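Local structure of NimC/NimA family protein (Clostridium acetobutylicum, 2IG6) at residues L24-E29 with Q88-T93; F33-N38 with K70-N75; G94-D99 with A127-T132. The protein probably acts as an FMN-dependent oxidoreductase of the NimC/NimA family, binding flavin mononucleotide in a pyridoxamine 5'-phosphate oxidase-like domain. All coordinates share one frame; numbering follows the deposited sequence.

Overall arrangement
From the N terminus, helix 13-30 is the first element to be used, and contact 1 closes a loop of 58 residues when its residues 24-29 meet 88-93 on strand 89-98. Contact 2 opens and closes within that loop, bringing 70-75 of helix 67-74 back to strand 33-39. Contact 3 follows in series: 94-99, continuing the strand used by contact 1, pairs with 127-132. All three reach one antiparallel sheet. L27 of helix 13-30 packs on F33 of contact 2, L92 meets F131 between neighbouring strands, and M72 of helix 67-74 lies on V96 and L129. The centres of contacts 2 and 3 are about 10 Å apart.

Contact 1 of 3, residues L24-E29 with Q88-T93. With SO4 (sulfate ion), chain F.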
loop_
_atom_site.group_PDB
_atom_site.type_symbol
_atom_site.label_atom_id
_atom_site.label_comp_id
_atom_site.label_asym_id
_atom_site.label_seq_id
_atom_site.Cartn_x
_atom_site.Cartn_y
_atom_site.Cartn_z
ATOM N N LEU A 24 6.453 -9.359 12.614
ATOM C CA LEU A 24 7.845 -9.148 12.248
ATOM C C LEU A 24 8.288 -10.238 11.280
ATOM O O LEU A 24 8.855 -9.948 10.224
ATOM C CB LEU A 24 8.723 -9.161 13.502
ATOM C CG LEU A 24 10.229 -8.976 13.297
ATOM C CD1 LEU A 24 10.538 -7.566 12.793
ATOM C CD2 LEU A 24 10.951 -9.282 14.584
ATOM N N GLU A 25 8.013 -11.487 11.649
ATOM C CA GLU A 25 8.357 -12.660 10.837
ATOM C C GLU A 25 7.736 -12.547 9.460
ATOM O O GLU A 25 8.415 -12.750 8.460
ATOM C CB GLU A 25 7.855 -13.931 11.516
ATOM C CG GLU A 25 8.118 -15.226 10.763
ATOM C CD GLU A 25 7.484 -16.419 11.464
ATOM O OE1 GLU A 25 6.257 -16.401 11.691
ATOM O OE2 GLU A 25 8.221 -17.364 11.812
ATOM N N PHE A 26 6.438 -12.250 9.426
ATOM C CA PHE A 26 5.736 -12.193 8.158
ATOM C C PHE A 26 6.249 -11.045 7.278
ATOM O O PHE A 26 6.466 -11.230 6.070
ATOM C CB PHE A 26 4.210 -12.130 8.336
ATOM C CG PHE A 26 3.479 -12.357 7.034
ATOM C CD1 PHE A 26 3.195 -13.638 6.610
ATOM C CD2 PHE A 26 3.198 -11.297 6.198
ATOM C CE1 PHE A 26 2.583 -13.859 5.378
ATOM C CE2 PHE A 26 2.581 -11.507 4.964
ATOM C CZ PHE A 26 2.281 -12.775 4.564
ATOM N N LEU A 27 6.460 -9.870 7.867
ATOM C CA LEU A 27 6.987 -8.727 7.112
ATOM C C LEU A 27 8.382 -8.997 6.561
ATOM O O LEU A 27 8.691 -8.578 5.448
ATOM C CB LEU A 27 6.974 -7.446 7.955
ATOM C CG LEU A 27 5.554 -6.882 8.180
ATOM C CD1 LEU A 27 5.547 -5.712 9.156
ATOM C CD2 LEU A 27 4.898 -6.472 6.864
ATOM N N LYS A 28 9.216 -9.709 7.334
ATOM C CA LYS A 28 10.485 -10.217 6.814
ATOM C C LYS A 28 10.321 -11.153 5.615
ATOM O O LYS A 28 11.087 -11.059 4.671
ATOM C CB LYS A 28 11.307 -10.863 7.946
ATOM C CG LYS A 28 11.854 -9.833 8.888
ATOM C CD LYS A 28 12.742 -10.453 9.940
ATOM C CE LYS A 28 13.399 -9.391 10.773
ATOM N NZ LYS A 28 14.609 -9.951 11.403
ATOM N N GLU A 29 9.306 -12.013 5.621
ATOM C CA GLU A 29 9.014 -12.877 4.482
ATOM C C GLU A 29 8.615 -12.064 3.258
ATOM O O GLU A 29 8.947 -12.442 2.131
ATOM C CB GLU A 29 7.875 -13.864 4.785
ATOM C CG GLU A 29 8.176 -14.923 5.820
ATOM C CD GLU A 29 6.946 -15.768 6.195
ATOM O OE1 GLU A 29 6.009 -15.877 5.366
ATOM O OE2 GLU A 29 6.913 -16.329 7.321
ATOM N N GLN A 88 0.576 -15.288 0.135
ATOM C CA GLN A 88 -0.094 -14.921 1.377
ATOM C C GLN A 88 0.127 -13.436 1.584
ATOM O O GLN A 88 1.164 -12.888 1.185
ATOM C CB GLN A 88 0.492 -15.651 2.570
ATOM C CG GLN A 88 0.482 -17.156 2.528
ATOM C CD GLN A 88 1.089 -17.711 3.805
ATOM O OE1 GLN A 88 2.259 -17.448 4.119
ATOM N NE2 GLN A 88 0.291 -18.443 4.575
ATOM N N TRP A 89 -0.838 -12.766 2.198
ATOM C CA TRP A 89 -0.687 -11.339 2.414
ATOM C C TRP A 89 -1.141 -10.895 3.800
ATOM O O TRP A 89 -1.906 -11.581 4.474
ATOM C CB TRP A 89 -1.375 -10.556 1.305
ATOM C CG TRP A 89 -2.851 -10.538 1.331
ATOM C CD1 TRP A 89 -3.646 -9.559 1.845
ATOM C CD2 TRP A 89 -3.716 -11.499 0.754
ATOM N NE1 TRP A 89 -4.958 -9.866 1.646
ATOM C CE2 TRP A 89 -5.035 -11.057 0.978
ATOM C CE3 TRP A 89 -3.506 -12.702 0.076
ATOM C CZ2 TRP A 89 -6.142 -11.770 0.550
ATOM C CZ3 TRP A 89 -4.614 -13.422 -0.357
ATOM C CH2 TRP A 89 -5.916 -12.948 -0.114
ATOM N N ILE A 90 -0.615 -9.761 4.223
ATOM C CA ILE A 90 -0.921 -9.212 5.533
ATOM C C ILE A 90 -1.635 -7.873 5.403
ATOM O O ILE A 90 -1.422 -7.113 4.442
ATOM C CB ILE A 90 0.367 -9.046 6.381
ATOM C CG1 ILE A 90 0.046 -8.633 7.827
ATOM C CG2 ILE A 90 1.347 -8.045 5.737
ATOM C CD1 ILE A 90 1.196 -8.834 8.754
ATOM N N ARG A 91 -2.494 -7.582 6.372
ATOM C CA ARG A 91 -2.935 -6.222 6.578
ATOM C C ARG A 91 -2.767 -5.903 8.047
ATOM O O ARG A 91 -3.285 -6.594 8.896
ATOM C CB ARG A 91 -4.356 -6.027 6.099
ATOM C CG ARG A 91 -4.382 -6.039 4.548
ATOM C CD ARG A 91 -5.729 -5.732 4.022
ATOM N NE ARG A 91 -6.148 -4.355 4.229
ATOM C CZ ARG A 91 -7.414 -3.972 4.099
ATOM N NH1 ARG A 91 -8.334 -4.878 3.806
ATOM N NH2 ARG A 91 -7.776 -2.718 4.273
ATOM N N LEU A 92 -1.999 -4.870 8.334
ATOM C CA LEU A 92 -1.674 -4.534 9.717
ATOM C C LEU A 92 -2.107 -3.090 9.911
ATOM O O LEU A 92 -1.549 -2.181 9.313
ATOM C CB LEU A 92 -0.176 -4.719 9.962
ATOM C CG LEU A 92 0.422 -4.231 11.273
ATOM C CD1 LEU A 92 -0.258 -4.919 12.429
ATOM C CD2 LEU A 92 1.931 -4.481 11.316
ATOM N N THR A 93 -3.120 -2.901 10.742
ATOM C CA THR A 93 -3.659 -1.592 11.059
ATOM C C THR A 93 -3.127 -1.168 12.425
ATOM O O THR A 93 -3.108 -1.975 13.340
ATOM C CB THR A 93 -5.198 -1.682 11.134
ATOM O OG1 THR A 93 -5.700 -2.354 9.967
ATOM C CG2 THR A 93 -5.825 -0.301 11.239
HETATM S S SO4 F . -11.033 -4.254 1.752
HETATM O O1 SO4 F . -12.308 -4.321 1.015
HETATM O O2 SO4 F . -10.938 -5.359 2.693
HETATM O O3 SO4 F . -9.974 -4.357 0.764
HETATM O O4 SO4 F . -10.958 -2.974 2.450
HETATM O O HOH W 1 3.844 -17.274 6.481
#
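F26 and I90 bring their CA atoms to 7.8 Å where the axis of helix 24-29 passes that of strand 89-93 at 9.4 Å, the two directions 129° apart. No hydrogen bond joins the segments directly, and packing, chiefly of side chains, carries the contact. F26 has the most surface buried. Its CG is anti to the backbone N (chi1 -168°), which swings the ring out to the strand: CE2 lies 3.6 Å from I90 CB, ring and isoleucine lying alongside each other and pointing opposite ways. The end of the ring reaches the residue just before the strand, CZ being 3.6 Å from Q88 O, at the ring edge near its plane. L27 CD2 meets I90 CG2 at 4.0 Å, the two side chains roughly perpendicular, and L27 CD1 approaches L92 CD2 at 4.4 Å.

Along the strand, I90 and L92 face the helix and W89 turns away. Helix 13-30 thereby packs on the sheet of what is, by family, an FMN-binding split barrel; I138 and F148 from other strands of that sheet extend the same apolar layer.

At the polar rim, water 1 donates to E29 OE1 and Q88 OE1, each at 2.8 Å, and N84 ND2 is hydrogen-bonded to the same two oxygens. R91 reaches a sulfate, probably from the crystallisation liquor, its NH1 giving O2 a bent bond of 2.9 Å (135° at the hydrogen) from the guanidinium edge, while E79 forms a salt bridge with NH2. The sulfate also binds R46 and C68 of the second subunit, and W89 and R91 pack on P47 and R46 of that subunit, respectively, at the dimer interface. R91 is a known FMN-binding residue, though no FMN is bound to it here.

Contact 2 of 3, residues F33-N38 with K70-N75; sequences FYLATN and KQMIQN
L35 of strand 33-38, whose axis passes that of helix 70-74 at 7.8 Å with the directions 59° apart, makes the first touch: its CD2 meets the selenium of selenomethionine M72, CD2 to SE 3.8 Å, the two side chains reaching toward each other tip to tip. T37 follows on the same side of the strand and divides its branches between two partners. CG2 packs on the M72 side chain, 3.7 Å from its CG. OG1 sits between the backbone N and the carbonyl carbon (chi1 54°) and from there donates to Q71 OE1 in a short bond of 2.6 Å. The hydroxyl lies in the carbonyl plane of that amide, with a C=O...donor angle of 151°. R46 is hydrogen-bonded to both ends of this pair, NH1 to T37 OG1 and NH2 to Q71 OE1, and NH1 also reaches L35 O, so three oxygens fix how its guanidinium is turned.

N38 is joined to the helix through water. Water 3 donates to N38 O and to Q71 O, and water 2 accepts from N38 N while donating to N75 O, 2.7 Å away, where the chain leaves the helix. The side-chain amides make no direct bond, N38 OD1 standing 3.6 Å from N75 ND2, but share water 4, whose bond to N38 OD1 is weak; N75 ND2 is hydrogen-bonded to D41 O of the second subunit.

R46 binds FMN, and the side chain of Q71 comes within about 5 Å of the bound FMN. The arrangement is consistent with a second shell in which T37 and Q71 hold R46 in place in the FMN site of this pyridoxamine 5'-phosphate oxidase-like domain.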
loop_
_atom_site.group_PDB
_atom_site.type_symbol
_atom_site.label_atom_id
_atom_site.label_comp_id
_atom_site.label_asym_id
_atom_site.label_seq_id
_atom_site.Cartn_x
_atom_site.Cartn_y
_atom_site.Cartn_z
ATOM N N PHE A 33 7.236 -4.043 1.814
ATOM C CA PHE A 33 5.862 -3.916 2.198
ATOM C C PHE A 33 5.445 -2.466 1.947
ATOM O O PHE A 33 6.267 -1.614 1.583
ATOM C CB PHE A 33 5.608 -4.389 3.633
ATOM C CG PHE A 33 6.462 -3.700 4.656
ATOM C CD1 PHE A 33 7.682 -4.237 5.026
ATOM C CD2 PHE A 33 6.025 -2.519 5.261
ATOM C CE1 PHE A 33 8.483 -3.593 5.991
ATOM C CE2 PHE A 33 6.808 -1.878 6.226
ATOM C CZ PHE A 33 8.026 -2.418 6.595
ATOM N N TYR A 34 4.150 -2.212 2.052
ATOM C CA TYR A 34 3.589 -0.924 1.669
ATOM C C TYR A 34 2.943 -0.234 2.864
ATOM O O TYR A 34 2.065 -0.794 3.513
ATOM C CB TYR A 34 2.631 -1.099 0.495
ATOM C CG TYR A 34 3.427 -1.532 -0.716
ATOM C CD1 TYR A 34 3.815 -2.855 -0.894
ATOM C CD2 TYR A 34 3.849 -0.596 -1.651
ATOM C CE1 TYR A 34 4.577 -3.228 -1.986
ATOM C CE2 TYR A 34 4.592 -0.956 -2.731
ATOM C CZ TYR A 34 4.958 -2.276 -2.905
ATOM O OH TYR A 34 5.737 -2.605 -4.000
ATOM N N LEU A 35 3.396 0.991 3.121
ATOM C CA LEU A 35 2.960 1.778 4.268
ATOM C C LEU A 35 1.995 2.861 3.805
ATOM O O LEU A 35 2.351 3.707 2.952
ATOM C CB LEU A 35 4.154 2.450 4.922
ATOM C CG LEU A 35 3.808 3.437 6.044
ATOM C CD1 LEU A 35 3.201 2.712 7.194
ATOM C CD2 LEU A 35 5.056 4.215 6.461
ATOM N N ALA A 36 0.765 2.785 4.297
ATOM C CA ALA A 36 -0.242 3.782 3.967
ATOM C C ALA A 36 -0.442 4.761 5.122
ATOM O O ALA A 36 -0.589 4.364 6.282
ATOM C CB ALA A 36 -1.566 3.123 3.601
ATOM N N THR A 37 -0.421 6.047 4.769
ATOM C CA THR A 37 -0.709 7.160 5.654
ATOM C C THR A 37 -1.792 8.023 4.996
ATOM O O THR A 37 -2.263 7.721 3.906
ATOM C CB THR A 37 0.544 8.053 5.847
ATOM O OG1 THR A 37 1.021 8.442 4.553
ATOM C CG2 THR A 37 1.641 7.284 6.513
ATOM N N ASN A 38 -2.176 9.085 5.696
ATOM C CA ASN A 38 -3.057 10.143 5.202
ATOM C C ASN A 38 -2.279 11.443 5.142
ATOM O O ASN A 38 -1.429 11.705 6.014
ATOM C CB ASN A 38 -4.198 10.407 6.228
ATOM C CG ASN A 38 -5.407 9.585 5.965
ATOM O OD1 ASN A 38 -6.259 9.422 6.824
ATOM N ND2 ASN A 38 -5.508 9.075 4.760
ATOM N N LYS A 70 6.362 13.134 8.216
ATOM C CA LYS A 70 5.553 14.255 8.685
ATOM C C LYS A 70 4.077 13.830 8.770
ATOM O O LYS A 70 3.352 14.216 9.696
ATOM C CB LYS A 70 5.735 15.456 7.758
ATOM C CG LYS A 70 7.147 16.030 7.815
ATOM C CD LYS A 70 7.494 16.944 6.642
ATOM C CE LYS A 70 8.891 17.542 6.852
ATOM N NZ LYS A 70 9.344 18.406 5.723
ATOM N N GLN A 71 3.649 13.018 7.818
ATOM C CA GLN A 71 2.271 12.489 7.824
ATOM C C GLN A 71 2.015 11.623 9.048
ATOM O O GLN A 71 0.940 11.691 9.639
ATOM C CB GLN A 71 1.984 11.722 6.533
ATOM C CG GLN A 71 1.878 12.664 5.326
ATOM C CD GLN A 71 2.096 11.994 4.002
ATOM O OE1 GLN A 71 2.023 10.770 3.878
ATOM N NE2 GLN A 71 2.370 12.807 2.977
HETATM N N MSE A 72 3.012 10.822 9.444
HETATM C CA MSE A 72 2.845 9.899 10.590
HETATM C C MSE A 72 2.824 10.650 11.911
HETATM O O MSE A 72 2.208 10.193 12.880
HETATM C CB MSE A 72 3.938 8.843 10.603
HETATM C CG MSE A 72 3.755 7.795 9.500
HETATM SE SE MSE A 72 5.061 6.375 9.635
HETATM C CE MSE A 72 6.545 7.198 9.062
ATOM N N ILE A 73 3.509 11.795 11.945
ATOM C CA ILE A 73 3.474 12.687 13.119
ATOM C C ILE A 73 2.120 13.374 13.201
ATOM O O ILE A 73 1.518 13.426 14.274
ATOM C CB ILE A 73 4.606 13.724 13.072
ATOM C CG1 ILE A 73 5.978 13.034 13.058
ATOM C CG2 ILE A 73 4.503 14.704 14.246
ATOM C CD1 ILE A 73 6.180 11.996 14.164
ATOM N N GLN A 74 1.621 13.859 12.068
ATOM C CA GLN A 74 0.367 14.593 12.027
ATOM C C GLN A 74 -0.839 13.673 12.280
ATOM O O GLN A 74 -1.808 14.086 12.912
ATOM C CB GLN A 74 0.260 15.364 10.691
ATOM C CG GLN A 74 -1.069 16.028 10.387
ATOM C CD GLN A 74 -1.429 17.100 11.378
ATOM O OE1 GLN A 74 -0.563 17.635 12.094
ATOM N NE2 GLN A 74 -2.716 17.446 11.419
ATOM N N ASN A 75 -0.756 12.432 11.810
ATOM C CA ASN A 75 -1.811 11.420 12.005
ATOM C C ASN A 75 -1.148 10.074 12.202
ATOM O O ASN A 75 -0.630 9.500 11.246
ATOM C CB ASN A 75 -2.758 11.372 10.812
ATOM C CG ASN A 75 -3.883 10.343 10.986
ATOM O OD1 ASN A 75 -3.954 9.632 11.992
ATOM N ND2 ASN A 75 -4.777 10.285 10.000
HETATM O O HOH W 2 -1.228 8.781 8.663
HETATM O O HOH W 3 -1.008 13.083 8.239
HETATM O O HOH W 4 -6.069 12.420 8.361
#

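Contact 3 of 3, residues G94-D99 with A127-T132; sequences GEVAND and AVLYFT
A97 and Y130 form an antiparallel hydrogen-bonded pair, and with V96 they have the most surface buried here. The bonds A97 N to Y130 O and Y130 N to A97 O are both 2.9 Å long. On the same face of the sheet the ring of Y130, swung toward strand 94-98 by a chi1 of 71°, brings CE1 to within 3.8 Å of A97 CB, and T132 CG2 closes on that methyl at 3.5 Å. The ring edge also meets D99 CB, 4.2 Å from Y130 CD1.

V96 faces the other way, beside F131, in a non-hydrogen-bonded pair. Its CG1 stands 3.9 Å from the centroid of the F131 ring and 5° off the ring normal, a CH-pi contact squarely over the face. A CA-H...O contact, V96 CA to Y130 O at 3.1 Å, accompanies the pairing. Further bonds continue the register on both sides: T132 N to E95 O, and D99 N to V128 O, the latter nearly straight at 172°.

M72 of helix 67-74 lies on V96, and L129 comes near the FMN-binding S62. This is regular antiparallel pairing of two central strands, consistent with the FMN-binding split barrel of this family.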
loop_
_atom_site.group_PDB
_atom_site.type_symbol
_atom_site.label_atom_id
_atom_site.label_comp_id
_atom_site.label_asym_id
_atom_site.label_seq_id
_atom_site.Cartn_x
_atom_site.Cartn_y
_atom_site.Cartn_z
ATOM N N GLY A 94 -2.707 0.087 12.582
ATOM C CA GLY A 94 -2.280 0.523 13.906
ATOM C C GLY A 94 -1.880 1.974 13.994
ATOM O O GLY A 94 -2.168 2.765 13.096
ATOM N N GLU A 95 -1.197 2.303 15.081
ATOM C CA GLU A 95 -0.671 3.642 15.306
ATOM C C GLU A 95 0.822 3.586 15.572
ATOM O O GLU A 95 1.317 2.659 16.209
ATOM C CB GLU A 95 -1.385 4.295 16.476
ATOM C CG GLU A 95 -2.802 4.683 16.137
ATOM C CD GLU A 95 -3.495 5.564 17.176
ATOM O OE1 GLU A 95 -2.842 6.078 18.120
ATOM O OE2 GLU A 95 -4.717 5.747 17.025
ATOM N N VAL A 96 1.535 4.592 15.095
ATOM C CA VAL A 96 2.984 4.643 15.278
ATOM C C VAL A 96 3.367 5.851 16.109
ATOM O O VAL A 96 2.655 6.859 16.120
ATOM C CB VAL A 96 3.736 4.615 13.924
ATOM C CG1 VAL A 96 3.452 3.306 13.191
ATOM C CG2 VAL A 96 3.325 5.782 13.053
ATOM N N ALA A 97 4.492 5.719 16.818
ATOM C CA ALA A 97 5.084 6.800 17.587
ATOM C C ALA A 97 6.558 6.879 17.219
ATOM O O ALA A 97 7.228 5.867 17.104
ATOM C CB ALA A 97 4.925 6.536 19.055
ATOM N N ASN A 98 7.044 8.090 17.003
ATOM C CA ASN A 98 8.458 8.334 16.836
ATOM C C ASN A 98 9.220 8.112 18.157
ATOM O O ASN A 98 8.811 8.605 19.177
ATOM C CB ASN A 98 8.663 9.775 16.366
ATOM C CG ASN A 98 10.099 10.082 16.094
ATOM O OD1 ASN A 98 10.741 9.364 15.339
ATOM N ND2 ASN A 98 10.642 11.082 16.787
ATOM N N ASP A 99 10.324 7.373 18.117
ATOM C CA ASP A 99 11.132 7.088 19.328
ATOM C C ASP A 99 12.460 7.830 19.156
ATOM O O ASP A 99 13.267 7.478 18.307
ATOM C CB ASP A 99 11.336 5.570 19.451
ATOM C CG ASP A 99 11.999 5.155 20.749
ATOM O OD1 ASP A 99 12.606 5.998 21.412
ATOM O OD2 ASP A 99 11.920 3.964 21.107
ATOM N N ALA A 127 15.162 8.412 11.569
ATOM C CA ALA A 127 14.032 8.282 12.480
ATOM C C ALA A 127 13.652 6.812 12.579
ATOM O O ALA A 127 13.647 6.060 11.574
ATOM C CB ALA A 127 12.821 9.121 11.989
ATOM N N VAL A 128 13.323 6.397 13.794
ATOM C CA VAL A 128 12.774 5.064 14.021
ATOM C C VAL A 128 11.431 5.239 14.723
ATOM O O VAL A 128 11.308 6.048 15.652
ATOM C CB VAL A 128 13.730 4.143 14.807
ATOM C CG1 VAL A 128 14.999 3.904 14.015
ATOM C CG2 VAL A 128 14.063 4.717 16.174
ATOM N N LEU A 129 10.422 4.515 14.247
ATOM C CA LEU A 129 9.073 4.608 14.792
ATOM C C LEU A 129 8.535 3.231 15.121
ATOM O O LEU A 129 8.826 2.270 14.418
ATOM C CB LEU A 129 8.137 5.267 13.789
ATOM C CG LEU A 129 8.603 6.606 13.221
ATOM C CD1 LEU A 129 9.284 6.389 11.869
ATOM C CD2 LEU A 129 7.407 7.511 13.092
ATOM N N TYR A 130 7.742 3.123 16.182
ATOM C CA TYR A 130 7.195 1.816 16.556
ATOM C C TYR A 130 5.681 1.832 16.637
ATOM O O TYR A 130 5.058 2.878 16.818
ATOM C CB TYR A 130 7.783 1.294 17.873
ATOM C CG TYR A 130 7.312 2.054 19.080
ATOM C CD1 TYR A 130 7.855 3.277 19.396
ATOM C CD2 TYR A 130 6.276 1.571 19.875
ATOM C CE1 TYR A 130 7.414 4.006 20.503
ATOM C CE2 TYR A 130 5.819 2.283 20.968
ATOM C CZ TYR A 130 6.391 3.510 21.274
ATOM O OH TYR A 130 5.964 4.237 22.351
ATOM N N PHE A 131 5.105 0.640 16.532
ATOM C CA PHE A 131 3.660 0.483 16.660
ATOM C C PHE A 131 3.284 0.482 18.126
ATOM O O PHE A 131 3.706 -0.409 18.886
ATOM C CB PHE A 131 3.194 -0.812 16.005
ATOM C CG PHE A 131 2.975 -0.680 14.538
ATOM C CD1 PHE A 131 4.021 -0.841 13.649
ATOM C CD2 PHE A 131 1.723 -0.366 14.053
ATOM C CE1 PHE A 131 3.819 -0.674 12.263
ATOM C CE2 PHE A 131 1.510 -0.209 12.699
ATOM C CZ PHE A 131 2.551 -0.379 11.796
ATOM N N THR A 132 2.513 1.487 18.528
ATOM C CA THR A 132 2.056 1.584 19.923
ATOM C C THR A 132 0.917 0.605 20.172
ATOM O O THR A 132 0.687 0.153 21.313
ATOM C CB THR A 132 1.539 2.991 20.242
ATOM O OG1 THR A 132 0.442 3.306 19.374
ATOM C CG2 THR A 132 2.655 4.014 20.088
HETATM O O HOH W 5 -0.456 5.722 19.497
HETATM O O HOH W 6 13.238 8.537 15.731
#